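Side-chain contacts in Cag38821 (PDB 2X48), which is an uncharacterised protein of an archaeal rudivirus that, with a helix-turn-helix-like trio of helices behind a short beta hairpin, probably binds DNA: residues Glu4-Gln8 against Gly9-Tyr13; Glu15-Asp18 against Asp19-Ser22. One frame throughout, in Å; residues are numbered along the deposited sequence.

Contact 1 of 2, residues Glu4-Gln8 against Gly9-Tyr13; sequences EIQVQ and GVRYY. With PO4 (phosphate ion), chain D.
I5 and Y12 face each other as a hydrogen-bonded antiparallel pair, each giving its N-H to the other's carbonyl: I5 N to Y12 O and Y12 N to I5 O, both 2.9 Å. V7 and V10 repeat the exchange nearer the turn: V7 N to V10 O and V10 N to V7 O, both 3.0 Å. These four bonds make a beta hairpin with a two-residue loop, Q8-G9, a type II' turn in which Q8 takes the positive phi (52°). R11 CA also approaches I5 O, at 3.2 Å, as a CA-H...O contact. On the face carrying I5, V7, V10 and Y12, V10 CG1 covers one face of the Y12 ring near its rim, while V7 CB sits at the ring's edge; the Y12 hydroxyl is satisfied by E26 of helix 17-29. The other face is polar. E4 runs out extended, CG anti to its backbone N (chi1 -171°), which carries its carboxylate across toward R11, the two planes 22° apart; the salt bridge, E4 OE2 to R11 NH1, is long (3.8 Å) and doubtfully placed. R11 NH1 also bonds to O2 of a phosphate, probably from the crystallisation liquor, at 2.8 Å, though the ion is modelled too close for certainty. Q6 NE2 bonds weakly to Q8 O.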
loop_
_atom_site.group_PDB
_atom_site.type_symbol
_atom_site.label_atom_id
_atom_site.label_comp_id
_atom_site.label_asym_id
_atom_site.label_seq_id
_atom_site.Cartn_x
_atom_site.Cartn_y
_atom_site.Cartn_z
ATOM N N GLU A 4 2.178 -9.261 -6.268
ATOM C CA GLU A 4 1.391 -8.338 -7.106
ATOM C C GLU A 4 0.062 -7.929 -6.449
ATOM O O GLU A 4 -0.765 -8.779 -6.141
ATOM C CB GLU A 4 1.117 -8.986 -8.462
ATOM C CG GLU A 4 0.512 -8.050 -9.489
ATOM C CD GLU A 4 -0.062 -8.780 -10.688
ATOM O OE1 GLU A 4 0.646 -9.615 -11.304
ATOM O OE2 GLU A 4 -1.235 -8.509 -11.013
ATOM N N ILE A 5 -0.149 -6.625 -6.275
ATOM C CA ILE A 5 -1.325 -6.103 -5.558
ATOM C C ILE A 5 -2.378 -5.514 -6.509
ATOM O O ILE A 5 -2.090 -4.605 -7.284
ATOM C CB ILE A 5 -0.897 -5.018 -4.535
ATOM C CG1 ILE A 5 0.165 -5.605 -3.586
ATOM C CG2 ILE A 5 -2.109 -4.485 -3.786
ATOM C CD1 ILE A 5 0.453 -4.799 -2.365
ATOM N N GLN A 6 -3.600 -6.033 -6.449
ATOM C CA GLN A 6 -4.670 -5.597 -7.362
ATOM C C GLN A 6 -5.698 -4.731 -6.646
ATOM O O GLN A 6 -6.401 -5.194 -5.738
ATOM C CB GLN A 6 -5.350 -6.795 -8.050
ATOM C CG GLN A 6 -6.755 -6.481 -8.589
ATOM C CD GLN A 6 -7.031 -7.057 -9.958
ATOM O OE1 GLN A 6 -7.275 -8.263 -10.114
ATOM N NE2 GLN A 6 -7.020 -6.188 -10.968
ATOM N N VAL A 7 -5.767 -3.470 -7.076
ATOM C CA VAL A 7 -6.795 -2.518 -6.641
ATOM C C VAL A 7 -7.499 -1.966 -7.875
ATOM O O VAL A 7 -6.876 -1.268 -8.676
ATOM C CB VAL A 7 -6.183 -1.345 -5.847
ATOM C CG1 VAL A 7 -7.213 -0.218 -5.650
ATOM C CG2 VAL A 7 -5.655 -1.836 -4.507
ATOM N N GLN A 8 -8.788 -2.271 -8.019
ATOM C CA GLN A 8 -9.581 -1.823 -9.173
ATOM C C GLN A 8 -8.854 -2.209 -10.463
ATOM O O GLN A 8 -8.504 -3.376 -10.619
ATOM C CB GLN A 8 -9.891 -0.317 -9.093
ATOM C CG GLN A 8 -10.849 0.073 -7.954
ATOM C CD GLN A 8 -12.336 -0.184 -8.278
ATOM O OE1 GLN A 8 -12.685 -1.111 -9.018
ATOM N NE2 GLN A 8 -13.210 0.644 -7.716
ATOM N N GLY A 9 -8.592 -1.252 -11.354
ATOM C CA GLY A 9 -7.945 -1.545 -12.640
ATOM C C GLY A 9 -6.419 -1.555 -12.643
ATOM O O GLY A 9 -5.802 -1.850 -13.666
ATOM N N VAL A 10 -5.816 -1.245 -11.498
ATOM C CA VAL A 10 -4.371 -1.099 -11.386
ATOM C C VAL A 10 -3.786 -2.282 -10.642
ATOM O O VAL A 10 -4.367 -2.748 -9.662
ATOM C CB VAL A 10 -3.992 0.179 -10.609
ATOM C CG1 VAL A 10 -2.512 0.481 -10.780
ATOM C CG2 VAL A 10 -4.831 1.363 -11.070
ATOM N N ARG A 11 -2.636 -2.767 -11.111
ATOM C CA ARG A 11 -1.868 -3.779 -10.397
ATOM C C ARG A 11 -0.463 -3.298 -10.126
ATOM O O ARG A 11 0.259 -2.940 -11.050
ATOM C CB ARG A 11 -1.802 -5.049 -11.199
ATOM C CG ARG A 11 -3.160 -5.542 -11.551
ATOM C CD ARG A 11 -3.080 -6.815 -12.312
ATOM N NE ARG A 11 -4.042 -6.825 -13.392
ATOM C CZ ARG A 11 -4.106 -7.778 -14.307
ATOM N NH1 ARG A 11 -3.263 -8.815 -14.262
ATOM N NH2 ARG A 11 -5.028 -7.694 -15.259
ATOM N N TYR A 12 -0.080 -3.297 -8.855
ATOM C CA TYR A 12 1.232 -2.815 -8.445
ATOM C C TYR A 12 2.157 -4.001 -8.187
ATOM O O TYR A 12 1.816 -4.894 -7.414
ATOM C CB TYR A 12 1.103 -1.954 -7.185
ATOM C CG TYR A 12 0.080 -0.840 -7.295
ATOM C CD1 TYR A 12 -1.270 -1.067 -7.009
ATOM C CD2 TYR A 12 0.463 0.439 -7.682
ATOM C CE1 TYR A 12 -2.212 -0.036 -7.111
ATOM C CE2 TYR A 12 -0.464 1.473 -7.782
ATOM C CZ TYR A 12 -1.798 1.231 -7.499
ATOM O OH TYR A 12 -2.702 2.259 -7.619
ATOM N N TYR A 13 3.311 -4.013 -8.850
ATOM C CA TYR A 13 4.311 -5.067 -8.668
ATOM C C TYR A 13 5.242 -4.656 -7.520
ATOM O O TYR A 13 5.981 -3.671 -7.634
ATOM C CB TYR A 13 5.128 -5.290 -9.948
ATOM C CG TYR A 13 4.363 -5.890 -11.126
ATOM C CD1 TYR A 13 3.348 -5.181 -11.778
ATOM C CD2 TYR A 13 4.686 -7.156 -11.620
ATOM C CE1 TYR A 13 2.664 -5.730 -12.863
ATOM C CE2 TYR A 13 4.004 -7.711 -12.707
ATOM C CZ TYR A 13 2.994 -6.990 -13.319
ATOM O OH TYR A 13 2.327 -7.539 -14.393
HETATM P P PO4 D . -5.774 -10.939 -15.091
HETATM O O1 PO4 D . -5.455 -12.165 -14.277
HETATM O O2 PO4 D . -4.551 -10.644 -15.925
HETATM O O3 PO4 D . -6.966 -11.143 -16.001
HETATM O O4 PO4 D . -6.096 -9.823 -14.123
#

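Contact 2 of 2, residues Glu15-Asp18 against Asp19-Ser22; sequences ESED and DLVS
An N-terminal helix cap, at the start of helix 17-29, illustrates how a side chain before a helix can accept an N-H of its first turn. S16 stands at the N-cap and D19 is the third residue of the helix. The OG of S16 is set between its own backbone N and carbonyl carbon (chi1 73°), which turns it back toward the helix, where it accepts from D19 N in a weak capping bond of 3.5 Å. The S16 carbonyl shares the work: S16 O accepts weakly from D19 N at 3.3 Å and from L20 N at 3.4 Å. D19 reaches back the other way. Its OD2 accepts the N-H of E15 at 2.9 Å, using the lone pair turned away from OD1. Because this return bond goes to the residue before the N-cap, the definition of a capping box is not met. D19 OD2 also lies 3.4 Å from E15 CB, against the base of that side chain. E17, D18 and D19 put three carboxylates on the opening turn, an arrangement that would probably suit the partial positive charge of the helix end; the carboxylate of E17 has its strongest partner in the hydroxyl of Y51, on helix 45-52, whose side chain also packs against L20 and V21. Regular helical bonding follows: S22 N is bonded to D18 O at 3.2 Å, and V21 N to E17 O at 3.0 Å. In V21, CG2 stands anti to its own carbonyl carbon, beside the backbone N, and lies 3.6 Å from E17 O.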
loop_
_atom_site.group_PDB
_atom_site.type_symbol
_atom_site.label_atom_id
_atom_site.label_comp_id
_atom_site.label_asym_id
_atom_site.label_seq_id
_atom_site.Cartn_x
_atom_site.Cartn_y
_atom_site.Cartn_z
ATOM N N GLU A 15 8.297 -5.546 -4.832
ATOM C CA GLU A 15 9.524 -6.343 -4.756
ATOM C C GLU A 15 10.323 -6.070 -3.462
ATOM O O GLU A 15 11.308 -6.748 -3.183
ATOM C CB GLU A 15 10.381 -6.002 -5.980
ATOM C CG GLU A 15 10.981 -7.183 -6.708
ATOM C CD GLU A 15 11.453 -6.829 -8.113
ATOM O OE1 GLU A 15 10.870 -5.913 -8.738
ATOM O OE2 GLU A 15 12.404 -7.481 -8.602
ATOM N N SER A 16 9.885 -5.079 -2.685
ATOM C CA SER A 16 10.632 -4.555 -1.538
ATOM C C SER A 16 9.703 -3.661 -0.719
ATOM O O SER A 16 8.592 -3.339 -1.160
ATOM C CB SER A 16 11.826 -3.719 -2.008
ATOM O OG SER A 16 11.394 -2.473 -2.543
ATOM N N GLU A 17 10.158 -3.247 0.460
ATOM C CA GLU A 17 9.346 -2.391 1.326
ATOM C C GLU A 17 9.213 -0.971 0.754
ATOM O O GLU A 17 8.183 -0.332 0.943
ATOM C CB GLU A 17 9.888 -2.359 2.766
ATOM C CG GLU A 17 8.887 -1.771 3.766
ATOM C CD GLU A 17 9.330 -1.843 5.222
ATOM O OE1 GLU A 17 10.497 -2.194 5.504
ATOM O OE2 GLU A 17 8.490 -1.538 6.096
ATOM N N ASP A 18 10.238 -0.485 0.052
ATOM C CA ASP A 18 10.160 0.830 -0.608
ATOM C C ASP A 18 8.996 0.882 -1.618
ATOM O O ASP A 18 8.374 1.933 -1.808
ATOM C CB ASP A 18 11.491 1.191 -1.297
ATOM C CG ASP A 18 12.554 1.698 -0.316
ATOM O OD1 ASP A 18 13.694 1.183 -0.350
ATOM O OD2 ASP A 18 12.260 2.615 0.482
ATOM N N ASP A 19 8.705 -0.257 -2.243
ATOM C CA ASP A 19 7.589 -0.369 -3.170
ATOM C C ASP A 19 6.257 -0.320 -2.425
ATOM O O ASP A 19 5.279 0.240 -2.932
ATOM C CB ASP A 19 7.674 -1.670 -3.984
ATOM C CG ASP A 19 8.921 -1.743 -4.885
ATOM O OD1 ASP A 19 9.585 -0.698 -5.116
ATOM O OD2 ASP A 19 9.238 -2.856 -5.366
ATOM N N LEU A 20 6.208 -0.916 -1.236
ATOM C CA LEU A 20 4.980 -0.900 -0.436
ATOM C C LEU A 20 4.650 0.526 -0.064
ATOM O O LEU A 20 3.489 0.941 -0.144
ATOM C CB LEU A 20 5.099 -1.740 0.847
ATOM C CG LEU A 20 5.009 -3.268 0.774
ATOM C CD1 LEU A 20 5.247 -3.856 2.165
ATOM C CD2 LEU A 20 3.664 -3.732 0.212
ATOM N N VAL A 21 5.665 1.281 0.352
ATOM C CA VAL A 21 5.468 2.696 0.689
ATOM C C VAL A 21 4.849 3.429 -0.500
ATOM O O VAL A 21 3.836 4.111 -0.347
ATOM C CB VAL A 21 6.784 3.371 1.111
ATOM C CG1 VAL A 21 6.620 4.891 1.158
ATOM C CG2 VAL A 21 7.242 2.824 2.466
ATOM N N SER A 22 5.437 3.250 -1.683
ATOM C CA SER A 22 4.947 3.887 -2.900
ATOM C C SER A 22 3.486 3.564 -3.195
ATOM O O SER A 22 2.715 4.461 -3.530
ATOM C CB SER A 22 5.808 3.503 -4.091
ATOM O OG SER A 22 6.991 4.275 -4.124
#

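Neither contact is a core contact: both lie mostly at the surface, with I5 the buried residue of contact 1 and L20 that of contact 2. They follow one another in the chain, about 13 Å apart between centres. I5 CD1 packs on L20 CD2 (4.3 Å), V7 and Y12 touch L27, and Y12 touches V23, so the hairpin rests on helix 17-29. The hairpin is closed by paired backbone bonds, and its side chains divide into an apolar face toward that helix and a polar face on which R11 meets a phosphate ion. At the helix start the backbone bonds run within one element; S16 OG weakly caps a helical N-H while the D19 carboxylate ties back the residue before the cap.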